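Local coordinates for protein UTP--glucose-1-phosphate uridylyltransferase YngB (Bacillus subtilis, PDB 7O2N) that catalyses the formation of UDP-glucose from glucose 1-phosphate and UTP, feeding glycolipid synthesis and wall teichoic acid glucosylation during anaerobic fermentative growth of Bacillus subtilis, at residues A[7-12]-A[53-58]; A[26-31]-A[59-64]; A[36-41]-A[66-71]. One frame throughout, in Å; residues are numbered along the deposited sequence.

Interaction 1: A[7-12]-A[53-58]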
# COMPACT_ATOMS: atom_id res chain seq x y z
N ALA A 7 -22.48 12.58 -5.04
CA ALA A 7 -21.36 12.15 -5.86
C ALA A 7 -21.34 10.62 -6.00
O ALA A 7 -21.78 9.89 -5.11
CB ALA A 7 -20.10 12.64 -5.21
N VAL A 8 -20.77 10.14 -7.11
CA VAL A 8 -20.70 8.71 -7.39
C VAL A 8 -19.25 8.31 -7.67
O VAL A 8 -18.68 8.76 -8.67
CB VAL A 8 -21.54 8.36 -8.62
CG1 VAL A 8 -21.49 6.86 -8.85
CG2 VAL A 8 -22.97 8.83 -8.49
N ILE A 9 -18.68 7.44 -6.82
CA ILE A 9 -17.34 6.94 -7.08
C ILE A 9 -17.45 5.50 -7.58
O ILE A 9 -17.82 4.62 -6.80
CB ILE A 9 -16.49 6.98 -5.79
CG1 ILE A 9 -16.60 8.32 -5.07
CG2 ILE A 9 -15.05 6.62 -6.08
CD1 ILE A 9 -15.96 8.31 -3.70
N PRO A 10 -17.11 5.18 -8.85
CA PRO A 10 -17.15 3.80 -9.32
C PRO A 10 -15.87 3.17 -8.79
O PRO A 10 -14.82 3.80 -8.82
CB PRO A 10 -17.21 3.90 -10.85
CG PRO A 10 -17.21 5.40 -11.14
CD PRO A 10 -16.64 6.09 -9.91
N ALA A 11 -15.97 1.96 -8.23
CA ALA A 11 -14.82 1.30 -7.65
C ALA A 11 -14.95 -0.21 -7.80
O ALA A 11 -14.77 -0.93 -6.82
CB ALA A 11 -14.71 1.67 -6.19
N ALA A 12 -15.20 -0.70 -9.02
CA ALA A 12 -15.39 -2.13 -9.16
C ALA A 12 -14.18 -2.80 -9.79
O ALA A 12 -14.12 -4.03 -9.83
CB ALA A 12 -16.66 -2.39 -9.92
N ILE A 53 -22.20 10.17 -0.83
CA ILE A 53 -21.43 9.47 -1.84
C ILE A 53 -21.99 8.05 -1.99
O ILE A 53 -22.27 7.35 -1.00
CB ILE A 53 -19.95 9.45 -1.44
CG1 ILE A 53 -19.37 10.87 -1.35
CG2 ILE A 53 -19.14 8.56 -2.36
CD1 ILE A 53 -17.97 10.95 -0.74
N LEU A 54 -22.15 7.63 -3.25
CA LEU A 54 -22.45 6.24 -3.53
C LEU A 54 -21.22 5.62 -4.19
O LEU A 54 -20.74 6.09 -5.21
CB LEU A 54 -23.64 6.16 -4.48
CG LEU A 54 -23.99 4.75 -4.96
CD1 LEU A 54 -24.26 3.79 -3.80
CD2 LEU A 54 -25.21 4.79 -5.86
N ILE A 55 -20.71 4.56 -3.57
CA ILE A 55 -19.62 3.81 -4.17
C ILE A 55 -20.23 2.59 -4.84
O ILE A 55 -20.97 1.84 -4.20
CB ILE A 55 -18.59 3.41 -3.10
CG1 ILE A 55 -18.02 4.64 -2.39
CG2 ILE A 55 -17.51 2.53 -3.71
CD1 ILE A 55 -17.09 4.30 -1.28
N ILE A 56 -19.97 2.45 -6.14
CA ILE A 56 -20.35 1.25 -6.86
C ILE A 56 -19.18 0.31 -6.65
O ILE A 56 -18.10 0.51 -7.21
CB ILE A 56 -20.60 1.53 -8.36
CG1 ILE A 56 -21.33 2.85 -8.69
CG2 ILE A 56 -21.20 0.33 -9.06
CD1 ILE A 56 -22.57 3.18 -7.89
N THR A 57 -19.37 -0.66 -5.77
CA THR A 57 -18.29 -1.55 -5.38
C THR A 57 -18.54 -2.92 -6.02
O THR A 57 -19.61 -3.15 -6.57
CB THR A 57 -18.18 -1.58 -3.85
OG1 THR A 57 -17.10 -2.45 -3.48
CG2 THR A 57 -19.44 -2.06 -3.17
N GLY A 58 -17.57 -3.81 -5.89
CA GLY A 58 -17.68 -5.20 -6.34
C GLY A 58 -17.37 -6.19 -5.21
O GLY A 58 -17.52 -5.86 -4.03
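The amide of A11 reaches the carbonyl oxygen of I56 at 2.8 Å (A11 N to I56 O). It is the last bond of a ladder that zips two neighbouring parallel strands of the Rossmann-like GT-A nucleotidyltransferase core, joined through helix 37-47 in a beta-alpha-beta crossover. The backbones alternate in the usual parallel manner: L54 N gives to A7 O (3.0 Å), I9 N to L54 O, and I56 N back to I9 O. Those three carbonyls each also take a CA-H contact, from I53, V8 and I55 in turn, so each oxygen is approached twice. A7, I9, A11, I53 and I55 line one face of the sheet, where helix 37-47 packs on I9 and I53. The ethyl arm of I9 carries this side: with CG1 anti to the carbonyl carbon (chi1 -47°), CD1 lies against CG2 of I53 at 3.5 Å. On the other face V8 holds CG1 anti to the backbone N (chi1 -178°), and this methyl touches CD1 of I56 at 4.0 Å. Strands 98-103 and 125-129 extend the sheet beyond the pair. Past A11 the chain enters a glycine-rich loop, which in relatives wraps the nucleotide. Near that end the A11 methyl CB rests on I55 CG2, 3.8 Å away.

Interaction 2: A[26-31]-A[59-64]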
# COMPACT_ATOMS: atom_id res chain seq x y z
N PRO A 26 -8.18 -4.45 -2.64
CA PRO A 26 -8.60 -3.51 -3.68
C PRO A 26 -7.56 -2.45 -4.03
O PRO A 26 -6.84 -1.95 -3.17
CB PRO A 26 -9.77 -2.76 -3.04
CG PRO A 26 -10.18 -3.65 -1.88
CD PRO A 26 -8.88 -4.24 -1.37
N LYS A 27 -7.55 -2.10 -5.31
CA LYS A 27 -6.72 -1.05 -5.88
C LYS A 27 -6.90 0.23 -5.07
O LYS A 27 -5.91 0.90 -4.77
CB LYS A 27 -7.12 -0.92 -7.35
CG LYS A 27 -6.59 0.29 -8.11
CD LYS A 27 -7.67 1.21 -8.65
CE LYS A 27 -8.43 0.61 -9.81
NZ LYS A 27 -8.85 1.65 -10.78
N GLU A 28 -8.15 0.54 -4.67
CA GLU A 28 -8.46 1.86 -4.14
C GLU A 28 -8.02 2.00 -2.69
O GLU A 28 -8.03 3.12 -2.15
CB GLU A 28 -9.90 2.32 -4.42
CG GLU A 28 -10.88 1.18 -4.64
CD GLU A 28 -10.94 0.51 -6.01
OE1 GLU A 28 -11.53 1.11 -6.95
OE2 GLU A 28 -10.43 -0.61 -6.14
N MET A 29 -7.60 0.89 -2.08
CA MET A 29 -7.12 0.92 -0.71
C MET A 29 -5.60 1.04 -0.67
O MET A 29 -5.03 1.18 0.39
CB MET A 29 -7.52 -0.33 0.08
CG MET A 29 -8.99 -0.41 0.43
SD MET A 29 -9.58 1.07 1.31
CE MET A 29 -8.92 0.75 2.94
N LEU A 30 -4.93 0.96 -1.82
CA LEU A 30 -3.49 1.12 -1.83
C LEU A 30 -3.12 2.47 -1.24
O LEU A 30 -3.75 3.51 -1.49
CB LEU A 30 -2.92 0.95 -3.24
CG LEU A 30 -3.03 -0.46 -3.82
CD1 LEU A 30 -2.72 -0.45 -5.30
CD2 LEU A 30 -2.06 -1.39 -3.10
N PRO A 31 -2.11 2.47 -0.36
CA PRO A 31 -1.76 3.68 0.37
C PRO A 31 -1.10 4.63 -0.62
O PRO A 31 -0.34 4.19 -1.47
CB PRO A 31 -0.81 3.14 1.46
CG PRO A 31 -0.17 1.91 0.83
CD PRO A 31 -1.27 1.31 -0.03
N ARG A 59 -16.95 -7.41 -5.59
CA ARG A 59 -16.70 -8.49 -4.66
C ARG A 59 -15.37 -8.27 -3.94
O ARG A 59 -14.42 -7.72 -4.50
CB ARG A 59 -16.70 -9.83 -5.40
CG ARG A 59 -18.05 -10.54 -5.40
CD ARG A 59 -18.29 -11.53 -6.54
NE ARG A 59 -19.27 -11.15 -7.57
CZ ARG A 59 -19.04 -10.30 -8.57
NH1 ARG A 59 -17.85 -9.73 -8.71
NH2 ARG A 59 -19.99 -10.02 -9.44
N ASN A 60 -15.33 -8.73 -2.68
CA ASN A 60 -14.16 -8.66 -1.80
C ASN A 60 -13.59 -7.25 -1.77
O ASN A 60 -12.37 -7.09 -1.81
CB ASN A 60 -13.03 -9.62 -2.20
CG ASN A 60 -13.54 -10.91 -2.81
OD1 ASN A 60 -13.94 -10.95 -3.97
ND2 ASN A 60 -13.52 -11.97 -2.02
N LYS A 61 -14.45 -6.24 -1.70
CA LYS A 61 -13.96 -4.89 -1.46
C LYS A 61 -14.49 -4.36 -0.12
O LYS A 61 -14.69 -3.15 0.01
CB LYS A 61 -14.32 -3.97 -2.62
CG LYS A 61 -13.74 -4.42 -3.94
CD LYS A 61 -13.68 -3.32 -4.96
CE LYS A 61 -12.74 -3.64 -6.10
NZ LYS A 61 -12.24 -2.40 -6.73
N ARG A 62 -14.67 -5.27 0.85
CA ARG A 62 -15.19 -4.94 2.17
C ARG A 62 -14.32 -3.87 2.80
O ARG A 62 -14.83 -2.96 3.44
CB ARG A 62 -15.31 -6.17 3.07
N SER A 63 -13.00 -3.94 2.59
CA SER A 63 -12.10 -3.02 3.26
C SER A 63 -12.44 -1.54 3.01
O SER A 63 -12.20 -0.71 3.88
CB SER A 63 -10.66 -3.34 3.00
OG SER A 63 -10.33 -3.28 1.62
N ILE A 64 -13.00 -1.21 1.84
CA ILE A 64 -13.37 0.18 1.58
C ILE A 64 -14.46 0.60 2.57
O ILE A 64 -14.37 1.66 3.17
CB ILE A 64 -13.83 0.39 0.12
CG1 ILE A 64 -12.70 0.19 -0.90
CG2 ILE A 64 -14.53 1.73 -0.09
CD1 ILE A 64 -13.22 -0.33 -2.22
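E28 and K61 meet in a salt bridge, NZ of K61 lying 2.6 Å from OE2 of E28 and coming from above the carboxylate plane. The two side chains cross at about a right angle. The lysine sets out with CG anti to its carbonyl carbon (chi1 -60°) and stays extended beyond CG, which carries the ammonium to the glutamate; the glutamate is bent at its second torsion, which folds the carboxylate back towards it. The carbonyls of A11 and G13 also bond the same NZ, giving the buried lysine three acceptors. CG of E28 lies against CD1 of I64 at 3.7 Å. An alanine here, lacking the carboxylate and the CG methylene, would probably leave the K61 ammonium without its countercharge and open a gap beside I64 CD1. Residues 27-29 form a short 3-10 turn, closed by M29 N to P26 O, inside the PKEMLP sequence that matches the Pro-Lys part of the nucleotidyltransferase signature. M29 curls at its second and third torsions; SD settles on I64 CG1 at 3.9 Å, and the methyl CE passes over the carbonyl oxygen of S63 at 3.7 Å. The P26 ring packs on the same segment: CD approaches S63 OG at 3.5 Å, CG approaches K61 CA at 4.0 Å. Q25 of the second subunit also packs on S63.

Interaction 3: A[36-41]-A[66-71]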
# COMPACT_ATOMS: atom_id res chain seq x y z
N PRO A 36 -5.28 5.53 2.09
CA PRO A 36 -5.81 4.80 0.94
C PRO A 36 -6.25 5.81 -0.12
O PRO A 36 -6.80 6.86 0.20
CB PRO A 36 -7.00 4.06 1.55
CG PRO A 36 -6.59 3.90 2.99
CD PRO A 36 -6.00 5.24 3.33
N ALA A 37 -6.00 5.45 -1.38
CA ALA A 37 -6.30 6.34 -2.47
C ALA A 37 -7.76 6.78 -2.36
O ALA A 37 -8.09 7.95 -2.50
CB ALA A 37 -5.99 5.62 -3.76
N ILE A 38 -8.63 5.82 -2.03
CA ILE A 38 -10.06 6.08 -1.98
C ILE A 38 -10.34 7.25 -1.02
O ILE A 38 -11.27 8.02 -1.22
CB ILE A 38 -10.80 4.77 -1.61
CG1 ILE A 38 -12.21 4.62 -2.19
CG2 ILE A 38 -10.77 4.49 -0.13
CD1 ILE A 38 -12.86 5.86 -2.67
N GLN A 39 -9.50 7.42 0.01
CA GLN A 39 -9.78 8.44 1.00
C GLN A 39 -9.53 9.82 0.41
O GLN A 39 -10.21 10.78 0.77
CB GLN A 39 -8.94 8.31 2.26
CG GLN A 39 -9.32 9.31 3.35
CD GLN A 39 -8.47 9.08 4.58
OE1 GLN A 39 -8.13 7.96 4.94
NE2 GLN A 39 -8.04 10.16 5.20
N TYR A 40 -8.53 9.92 -0.48
CA TYR A 40 -8.26 11.19 -1.13
C TYR A 40 -9.51 11.64 -1.88
O TYR A 40 -9.85 12.82 -1.84
CB TYR A 40 -6.99 11.15 -1.99
CG TYR A 40 -5.66 11.07 -1.26
CD1 TYR A 40 -4.96 12.20 -0.89
CD2 TYR A 40 -5.07 9.84 -1.00
CE1 TYR A 40 -3.75 12.13 -0.23
CE2 TYR A 40 -3.85 9.74 -0.37
CZ TYR A 40 -3.19 10.89 0.03
OH TYR A 40 -1.98 10.77 0.66
N ILE A 41 -10.21 10.70 -2.52
CA ILE A 41 -11.34 11.03 -3.37
C ILE A 41 -12.50 11.52 -2.52
O ILE A 41 -13.10 12.55 -2.83
CB ILE A 41 -11.78 9.84 -4.24
CG1 ILE A 41 -10.60 9.18 -4.95
CG2 ILE A 41 -12.83 10.33 -5.21
CD1 ILE A 41 -10.95 7.91 -5.69
N ASP A 66 -15.29 -0.75 5.42
CA ASP A 66 -14.78 -0.82 6.77
C ASP A 66 -13.98 0.44 7.07
O ASP A 66 -14.09 1.00 8.15
CB ASP A 66 -13.95 -2.09 6.95
CG ASP A 66 -14.76 -3.29 7.40
OD1 ASP A 66 -15.85 -3.11 8.07
OD2 ASP A 66 -14.29 -4.42 7.12
N HIS A 67 -13.17 0.89 6.10
CA HIS A 67 -12.30 2.03 6.29
C HIS A 67 -13.10 3.24 6.76
O HIS A 67 -12.63 3.98 7.62
CB HIS A 67 -11.51 2.35 5.01
CG HIS A 67 -10.44 3.37 5.21
ND1 HIS A 67 -9.19 3.05 5.77
CD2 HIS A 67 -10.41 4.69 4.94
CE1 HIS A 67 -8.46 4.15 5.85
NE2 HIS A 67 -9.19 5.17 5.35
N PHE A 68 -14.31 3.43 6.24
CA PHE A 68 -15.05 4.64 6.53
C PHE A 68 -16.08 4.46 7.65
O PHE A 68 -17.00 5.26 7.78
CB PHE A 68 -15.67 5.19 5.24
CG PHE A 68 -14.68 5.68 4.20
CD1 PHE A 68 -14.03 6.90 4.34
CD2 PHE A 68 -14.40 4.91 3.08
CE1 PHE A 68 -13.15 7.34 3.36
CE2 PHE A 68 -13.51 5.35 2.12
CZ PHE A 68 -12.90 6.57 2.25
N ASP A 69 -15.90 3.44 8.50
CA ASP A 69 -16.80 3.22 9.63
C ASP A 69 -15.99 3.24 10.93
O ASP A 69 -14.78 3.40 10.92
CB ASP A 69 -17.62 1.94 9.39
CG ASP A 69 -18.71 1.67 10.41
OD1 ASP A 69 -19.39 2.64 10.84
OD2 ASP A 69 -18.88 0.49 10.78
N ARG A 70 -16.67 3.09 12.07
CA ARG A 70 -15.99 3.01 13.35
C ARG A 70 -15.34 1.63 13.49
O ARG A 70 -15.97 0.61 13.25
CB ARG A 70 -16.98 3.22 14.49
CG ARG A 70 -17.62 4.60 14.53
CD ARG A 70 -18.14 4.90 15.93
NE ARG A 70 -17.16 5.65 16.70
CZ ARG A 70 -16.82 6.92 16.45
NH1 ARG A 70 -17.39 7.57 15.46
NH2 ARG A 70 -15.91 7.52 17.20
N SER A 71 -14.06 1.62 13.88
CA SER A 71 -13.33 0.37 14.04
C SER A 71 -13.13 0.06 15.53
O SER A 71 -12.12 0.45 16.11
CB SER A 71 -12.00 0.40 13.30
OG SER A 71 -12.11 1.11 12.08
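H67 and Q39 both hold CG anti to the backbone N (chi1 -170° for H67), which sends the two side chains out from their backbones to cross at about a right angle; Q39 is extended beyond CG. NE2 of H67 then donates to OE1 of Q39 at 3.0 Å, nearly straight (171° at the hydrogen). The oxygen lies in the plane of the imidazole, at its edge, whereas the donor is tilted out of the amide plane, the two flat groups being 35° apart. The other end of the amide is held as well: Q39 NE2 bonds OE2 of E43 one turn on, which helps fix which way round the group sits.

P36 covers one face of the imidazole in a CH-pi contact, its CG 3.8 Å from the ring centroid. The ring is thus placed from two directions, by proline carbon over its face and by amide oxygen at its edge. Here the start of helix 37-47, the crossover helix of the Rossmann-like core, meets the end of helix 62-67, where F68 is the first residue to leave helical geometry.

F68 differs from its neighbour in the first torsion, CG lying anti to the carbonyl carbon. Its ring receives H67 CD2 over the centre of one face, 4.0 Å above the plane. At the edge of the same phenyl ring, CE2 touches the CG2 methyl of I38 at 3.6 Å and CZ comes to 3.8 Å from the CA of Q39. I93 of helix 84-93 packs on Q39, H67 and F68. The second subunit of the homodimer also reaches this place: its P20 packs on P36 and Q39, and its K23 donates through NZ to the carbonyl oxygen of H67 and to S71 OG.

Overall arrangement
All three contacts lie in the nucleotidyltransferase core, their segments alternating along the chain. Interaction 1 meets interaction 2 where K61 NZ reaches A11 O at 2.9 Å while also pairing with E28, which links the strand end before the glycine-rich loop, probably part of the UTP site, to the PKEMLP turn; I55 CD1 also packs on I64 CG2. Interactions 2 and 3 have centres about 9 Å apart: E28 O accepts the amide of I38 at 2.8 Å, L30 O that of A37 at 3.0 Å, and both contacts use helix 62-67 and touch the second subunit. Interaction 3 backs onto interaction 1 through I9 CD1, 4.0 Å from I41 CG2, so the crossover helix joins sheet to dimer side.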